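Local coordinates for D-aminopeptidase (Burkholderia sp. LK4, PDB 5TZB), which probably hydrolyses N-terminal beta-amino acid residues from short peptides and amides, as an Ntn-type beta-aminopeptidase of peptidase family S58, at residues C[36-39]-C[40-44]; C[98-101]-C[102-105]; C[369-372]-C[373-377]. One frame throughout, in Å; residues are numbered along the deposited sequence.

Interaction 1. Residues C[36-39]-C[40-44]; sequences GRFN and AITDV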
loop_
_atom_site.group_PDB
_atom_site.type_symbol
_atom_site.label_atom_id
_atom_site.label_comp_id
_atom_site.label_asym_id
_atom_site.label_seq_id
_atom_site.Cartn_x
_atom_site.Cartn_y
_atom_site.Cartn_z
ATOM N N GLY C 36 -21.507 24.117 6.731
ATOM C CA GLY C 36 -22.449 23.812 7.792
ATOM C C GLY C 36 -22.523 24.994 8.749
ATOM O O GLY C 36 -21.855 26.019 8.543
ATOM N N ARG C 37 -23.320 24.832 9.800
ATOM C CA ARG C 37 -23.630 25.900 10.742
ATOM C C ARG C 37 -22.404 26.559 11.391
ATOM O O ARG C 37 -22.314 27.785 11.462
ATOM C CB ARG C 37 -24.529 25.355 11.845
ATOM C CG ARG C 37 -24.813 26.359 12.947
ATOM C CD ARG C 37 -25.850 25.809 13.903
ATOM N NE ARG C 37 -25.846 26.543 15.164
ATOM C CZ ARG C 37 -26.411 26.103 16.285
ATOM N NH1 ARG C 37 -26.983 24.904 16.316
ATOM N NH2 ARG C 37 -26.367 26.848 17.384
ATOM N N PHE C 38 -21.469 25.750 11.880
ATOM C CA PHE C 38 -20.290 26.312 12.537
ATOM C C PHE C 38 -19.119 26.495 11.573
ATOM O O PHE C 38 -18.111 27.128 11.922
ATOM C CB PHE C 38 -19.849 25.427 13.712
ATOM C CG PHE C 38 -20.934 25.154 14.712
ATOM C CD1 PHE C 38 -21.485 26.187 15.450
ATOM C CD2 PHE C 38 -21.383 23.859 14.930
ATOM C CE1 PHE C 38 -22.482 25.936 16.377
ATOM C CE2 PHE C 38 -22.381 23.599 15.853
ATOM C CZ PHE C 38 -22.932 24.643 16.580
ATOM N N ASN C 39 -19.282 25.980 10.353
ATOM C CA ASN C 39 -18.180 25.855 9.406
ATOM C C ASN C 39 -16.976 25.230 10.101
ATOM O O ASN C 39 -15.908 25.846 10.197
ATOM C CB ASN C 39 -17.809 27.206 8.787
ATOM C CG ASN C 39 -16.899 27.047 7.580
ATOM O OD1 ASN C 39 -16.775 25.947 7.031
ATOM N ND2 ASN C 39 -16.264 28.135 7.159
ATOM N N ALA C 40 -17.177 24.025 10.634
ATOM C CA ALA C 40 -16.160 23.344 11.427
ATOM C C ALA C 40 -16.433 21.850 11.433
ATOM O O ALA C 40 -17.517 21.415 11.051
ATOM C CB ALA C 40 -16.128 23.904 12.855
ATOM N N ILE C 41 -15.459 21.062 11.875
ATOM C CA ILE C 41 -15.617 19.611 11.902
ATOM C C ILE C 41 -16.769 19.217 12.841
ATOM O O ILE C 41 -17.392 18.168 12.673
ATOM C CB ILE C 41 -14.290 18.912 12.326
ATOM C CG1 ILE C 41 -14.338 17.402 12.027
ATOM C CG2 ILE C 41 -13.976 19.198 13.786
ATOM C CD1 ILE C 41 -12.993 16.704 12.146
ATOM N N THR C 42 -17.083 20.098 13.781
ATOM C CA THR C 42 -18.168 19.875 14.734
ATOM C C THR C 42 -19.565 19.950 14.095
ATOM O O THR C 42 -20.567 19.646 14.742
ATOM C CB THR C 42 -18.063 20.873 15.898
ATOM O OG1 THR C 42 -17.926 22.205 15.390
ATOM C CG2 THR C 42 -16.837 20.546 16.733
ATOM N N ASP C 43 -19.628 20.327 12.821
ATOM C CA ASP C 43 -20.881 20.261 12.068
ATOM C C ASP C 43 -21.289 18.804 11.810
ATOM O O ASP C 43 -22.459 18.514 11.574
ATOM C CB ASP C 43 -20.755 21.014 10.749
ATOM C CG ASP C 43 -20.847 22.522 10.928
ATOM O OD1 ASP C 43 -21.600 22.981 11.814
ATOM O OD2 ASP C 43 -20.149 23.254 10.197
ATOM N N VAL C 44 -20.326 17.883 11.879
ATOM C CA VAL C 44 -20.642 16.459 11.898
ATOM C C VAL C 44 -21.174 16.159 13.293
ATOM O O VAL C 44 -20.430 16.231 14.268
ATOM C CB VAL C 44 -19.407 15.582 11.572
ATOM C CG1 VAL C 44 -19.742 14.081 11.634
ATOM C CG2 VAL C 44 -18.842 15.948 10.198
#

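Interaction 2. Residues C[98-101]-C[102-105]; sequences LEWI and REAG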
loop_
_atom_site.group_PDB
_atom_site.type_symbol
_atom_site.label_atom_id
_atom_site.label_comp_id
_atom_site.label_asym_id
_atom_site.label_seq_id
_atom_site.Cartn_x
_atom_site.Cartn_y
_atom_site.Cartn_z
ATOM N N LEU C 98 -2.297 3.920 13.827
ATOM C CA LEU C 98 -2.689 3.870 12.421
ATOM C C LEU C 98 -2.732 2.469 11.823
ATOM O O LEU C 98 -3.430 2.243 10.830
ATOM C CB LEU C 98 -1.764 4.741 11.569
ATOM C CG LEU C 98 -1.791 6.253 11.821
ATOM C CD1 LEU C 98 -1.107 6.984 10.677
ATOM C CD2 LEU C 98 -3.202 6.754 12.023
ATOM N N GLU C 99 -1.993 1.520 12.387
ATOM C CA GLU C 99 -1.939 0.203 11.742
ATOM C C GLU C 99 -3.272 -0.541 11.761
ATOM O O GLU C 99 -3.620 -1.199 10.774
ATOM C CB GLU C 99 -0.848 -0.674 12.365
ATOM C CG GLU C 99 0.560 -0.104 12.162
ATOM C CD GLU C 99 0.910 0.209 10.695
ATOM O OE1 GLU C 99 0.437 -0.474 9.740
ATOM O OE2 GLU C 99 1.700 1.153 10.500
ATOM N N TRP C 100 -4.023 -0.435 12.853
ATOM C CA TRP C 100 -5.331 -1.097 12.905
ATOM C C TRP C 100 -6.344 -0.345 12.052
ATOM O O TRP C 100 -7.267 -0.945 11.532
ATOM C CB TRP C 100 -5.831 -1.216 14.341
ATOM C CG TRP C 100 -7.107 -2.063 14.517
ATOM C CD1 TRP C 100 -8.260 -1.678 15.150
ATOM C CD2 TRP C 100 -7.326 -3.429 14.094
ATOM N NE1 TRP C 100 -9.180 -2.708 15.140
ATOM C CE2 TRP C 100 -8.634 -3.791 14.499
ATOM C CE3 TRP C 100 -6.555 -4.370 13.401
ATOM C CZ2 TRP C 100 -9.176 -5.066 14.252
ATOM C CZ3 TRP C 100 -7.101 -5.634 13.144
ATOM C CH2 TRP C 100 -8.402 -5.963 13.568
ATOM N N ILE C 101 -6.163 0.966 11.887
ATOM C CA ILE C 101 -7.000 1.698 10.936
ATOM C C ILE C 101 -6.761 1.196 9.512
ATOM O O ILE C 101 -7.715 1.015 8.752
ATOM C CB ILE C 101 -6.755 3.215 10.987
ATOM C CG1 ILE C 101 -7.054 3.763 12.378
ATOM C CG2 ILE C 101 -7.626 3.930 9.961
ATOM C CD1 ILE C 101 -8.516 3.904 12.657
ATOM N N ARG C 102 -5.501 0.981 9.135
ATOM C CA ARG C 102 -5.191 0.381 7.828
ATOM C C ARG C 102 -5.808 -1.004 7.694
ATOM O O ARG C 102 -6.412 -1.345 6.665
ATOM C CB ARG C 102 -3.670 0.255 7.608
ATOM C CG ARG C 102 -2.955 1.523 7.229
ATOM C CD ARG C 102 -1.500 1.233 6.897
ATOM N NE ARG C 102 -0.831 2.386 6.278
ATOM C CZ ARG C 102 -0.101 3.293 6.925
ATOM N NH1 ARG C 102 0.091 3.212 8.241
ATOM N NH2 ARG C 102 0.445 4.294 6.247
ATOM N N GLU C 103 -5.643 -1.803 8.740
ATOM C CA GLU C 103 -6.033 -3.212 8.693
ATOM C C GLU C 103 -7.561 -3.388 8.733
ATOM O O GLU C 103 -8.148 -4.034 7.851
ATOM C CB GLU C 103 -5.373 -3.969 9.850
ATOM C CG GLU C 103 -5.625 -5.473 9.854
ATOM C CD GLU C 103 -4.902 -6.227 8.743
ATOM O OE1 GLU C 103 -3.691 -5.972 8.459
ATOM O OE2 GLU C 103 -5.549 -7.108 8.156
ATOM N N ALA C 104 -8.206 -2.787 9.726
ATOM C CA ALA C 104 -9.627 -3.060 9.942
ATOM C C ALA C 104 -10.526 -1.835 9.813
ATOM O O ALA C 104 -11.747 -1.945 9.936
ATOM C CB ALA C 104 -9.821 -3.698 11.291
ATOM N N GLY C 105 -9.924 -0.665 9.619
ATOM C CA GLY C 105 -10.679 0.560 9.435
ATOM C C GLY C 105 -11.589 0.923 10.602
ATOM O O GLY C 105 -12.694 1.435 10.396
#

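Interaction 3. Residues C[369-372]-C[373-377]; sequences LGQA and RLLDA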
loop_
_atom_site.group_PDB
_atom_site.type_symbol
_atom_site.label_atom_id
_atom_site.label_comp_id
_atom_site.label_asym_id
_atom_site.label_seq_id
_atom_site.Cartn_x
_atom_site.Cartn_y
_atom_site.Cartn_z
ATOM N N LEU C 369 -0.448 36.253 8.996
ATOM C CA LEU C 369 -0.694 36.687 7.625
ATOM C C LEU C 369 -1.355 38.076 7.587
ATOM O O LEU C 369 -0.915 38.970 6.861
ATOM C CB LEU C 369 -1.556 35.656 6.907
ATOM C CG LEU C 369 -2.106 35.998 5.523
ATOM C CD1 LEU C 369 -1.001 36.341 4.531
ATOM C CD2 LEU C 369 -2.949 34.833 5.039
ATOM N N GLY C 370 -2.380 38.270 8.406
ATOM C CA GLY C 370 -3.045 39.558 8.456
ATOM C C GLY C 370 -4.228 39.627 7.506
ATOM O O GLY C 370 -4.100 39.466 6.291
ATOM N N GLN C 371 -5.391 39.873 8.081
ATOM C CA GLN C 371 -6.629 39.946 7.326
ATOM C C GLN C 371 -6.574 41.008 6.206
ATOM O O GLN C 371 -6.884 40.719 5.044
ATOM C CB GLN C 371 -7.770 40.211 8.301
ATOM C CG GLN C 371 -8.900 41.028 7.761
ATOM C CD GLN C 371 -9.800 41.519 8.872
ATOM O OE1 GLN C 371 -9.771 40.985 9.984
ATOM N NE2 GLN C 371 -10.572 42.567 8.597
ATOM N N ALA C 372 -6.156 42.226 6.540
ATOM C CA ALA C 372 -6.108 43.304 5.560
ATOM C C ALA C 372 -5.039 43.043 4.507
ATOM O O ALA C 372 -5.218 43.355 3.324
ATOM C CB ALA C 372 -5.860 44.644 6.254
ATOM N N ARG C 373 -3.912 42.492 4.949
ATOM C CA ARG C 373 -2.797 42.211 4.057
ATOM C C ARG C 373 -3.175 41.112 3.047
ATOM O O ARG C 373 -2.732 41.139 1.889
ATOM C CB ARG C 373 -1.561 41.830 4.872
ATOM C CG ARG C 373 -0.297 41.679 4.054
ATOM C CD ARG C 373 0.942 41.876 4.918
ATOM N NE ARG C 373 0.985 40.940 6.039
ATOM C CZ ARG C 373 1.948 40.911 6.959
ATOM N NH1 ARG C 373 2.970 41.756 6.882
ATOM N NH2 ARG C 373 1.905 40.021 7.941
ATOM N N LEU C 374 -3.967 40.138 3.500
ATOM C CA LEU C 374 -4.482 39.088 2.623
ATOM C C LEU C 374 -5.454 39.672 1.592
ATOM O O LEU C 374 -5.360 39.388 0.396
ATOM C CB LEU C 374 -5.190 37.997 3.437
ATOM C CG LEU C 374 -5.910 36.890 2.659
ATOM C CD1 LEU C 374 -4.958 36.137 1.734
ATOM C CD2 LEU C 374 -6.621 35.931 3.598
ATOM N N LEU C 375 -6.386 40.495 2.060
ATOM C CA LEU C 375 -7.341 41.130 1.157
ATOM C C LEU C 375 -6.607 41.987 0.123
ATOM O O LEU C 375 -6.962 41.952 -1.059
ATOM C CB LEU C 375 -8.366 41.960 1.939
ATOM C CG LEU C 375 -9.437 41.168 2.703
ATOM C CD1 LEU C 375 -10.214 42.077 3.628
ATOM C CD2 LEU C 375 -10.399 40.471 1.732
ATOM N N ASP C 376 -5.561 42.709 0.546
ATOM C CA ASP C 376 -4.768 43.513 -0.395
ATOM C C ASP C 376 -4.051 42.681 -1.436
ATOM O O ASP C 376 -3.965 43.059 -2.608
ATOM C CB ASP C 376 -3.720 44.369 0.326
ATOM C CG ASP C 376 -4.324 45.555 1.038
ATOM O OD1 ASP C 376 -5.478 45.909 0.726
ATOM O OD2 ASP C 376 -3.626 46.150 1.888
ATOM N N ALA C 377 -3.454 41.587 -0.986
ATOM C CA ALA C 377 -2.725 40.722 -1.888
ATOM C C ALA C 377 -3.687 40.057 -2.876
ATOM O O ALA C 377 -3.361 39.909 -4.047
ATOM C CB ALA C 377 -1.929 39.709 -1.109
#

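Interaction 1. Residues C[36-39]-C[40-44]
D43 OD1 accepts a hydrogen bond from F38 N across a tight turn, 2.8 Å long and nearly straight at 173°, on its syn lone pair; the carboxylate is turned back over the backbone of the residues before it. The other oxygen is met differently: A40 N reaches D43 OD2 at 3.1 Å from above the carboxylate plane, and S202 OG also bonds to OD2. Chi1 of -77° leaves D43 CG beside its own backbone N, from where the carboxylate can span both amides. The F38 ring lies almost parallel to the carboxylate, 7° between the planes, but D43 OD1 meets F38 CD2 obliquely at 3.2 Å and no stack forms. The T42 and F38 side chains cross at about a right angle, T42 OG1 lying near F38 CD2 and bonded to G176 O. The extended R37 brings one face of its guanidinium against the rim of the phenyl, F38 CZ 3.7 Å above its centre. N39 looks away from D43 and ties its amide to S202 N and E347. The turn thus rests on strand 197-204 through N39 and A40, and the 3-10 segment 41-43 sends I41 onto strands 213-220 and 260-266, just ahead of strand 48-56.

Interaction 2. Residues C[98-101]-C[102-105]
W100 CG stands anti to the backbone N (chi1 -172°), which swings the indole along the helix to meet A104. There A104 CB sits over one face, a CH-pi contact 3.4 Å from the centroid of the W100 six-membered ring and 14° off the normal. E103 CG approaches the same ring system obliquely, 3.6 Å from W100 CZ3, and the glutamate bends at chi2, OE2 pairing with R277 of the third subunit and OE1 with G91 N of the second. On another side of the helix E99 and R102 run side by side, their carboxylate and guanidinium planes only 13° apart. The bridge between them is long, E99 OE2 to R102 NH1 3.5 Å, and each also forms a salt bridge with R102 or E99 of the second subunit. The two R102 groups that come close there lie among carboxylates, which probably offset their charges. A104 N closes the last regular turn on W100 O at 2.7 Å, and G105, with positive phi, leaves the helix through weak bonds to W100 O and I101 O. A short buried helix results, lying on strand 82-88 through L98, I101 and R102 and built, W100 and A104 included, into contacts with two neighbouring subunits.

Interaction 3. Residues C[369-372]-C[373-377]
R373 curls back to the residue before the N-cap and holds L369 O side-on with two nitrogens. Its chain leaves the backbone with CG anti to N and runs on extended until chi3, where a turn to 58° folds the guanidinium back toward the start of the helix. NE makes the straighter bond, R373 NE to L369 O at 2.9 Å and 161°, whereas R373 NH2 reaches L369 O at 3.2 Å with more bend. The oxygen lies in the guanidinium plane for both, and both donors approach from the same face of the carbonyl: NE is modestly tilted from that plane and NH2 stands well above it. NH1 points on to a salt bridge with E367, so carbonyl and carboxylate together fix the rotation of the guanidinium.

G370 is the N-cap, and L374 N donates to G370 O at 2.9 Å, opening the ladder that L375 N to Q371 O and D376 N to A372 O continue. L369 and L374 share one conformation, CG anti to the backbone N, and cross obliquely with L369 CD2 4.1 Å from L374 CD1. L374 from the helix and L369 from just ahead of it pack on helix 331-355, on V354 and L353 respectively. L369 and R373 also touch F194 of strand 194-195.

In the fold
The three contacts follow one another along the chain without overlapping, and none touches another. Interaction 1 comes just before strand 48-56, interaction 2 fills helix 98-104, and interaction 3 opens helix 371-380 near the C-terminus. Centres of interactions 1 and 2 are 26 Å apart, those of 1 and 3 25 Å; interactions 2 and 3, 41 Å apart, lie on opposite sides of the chain's centre. The large mixed sheet joins the first two: the turn leans on strands 197-204, 213-220 and 260-266, the helix on 82-88. Helix 331-355 links interactions 1 and 3 through E347 and L353. Of the three, interaction 2 alone touches other subunits, so it belongs to the assembly as well as to the chain's own fold.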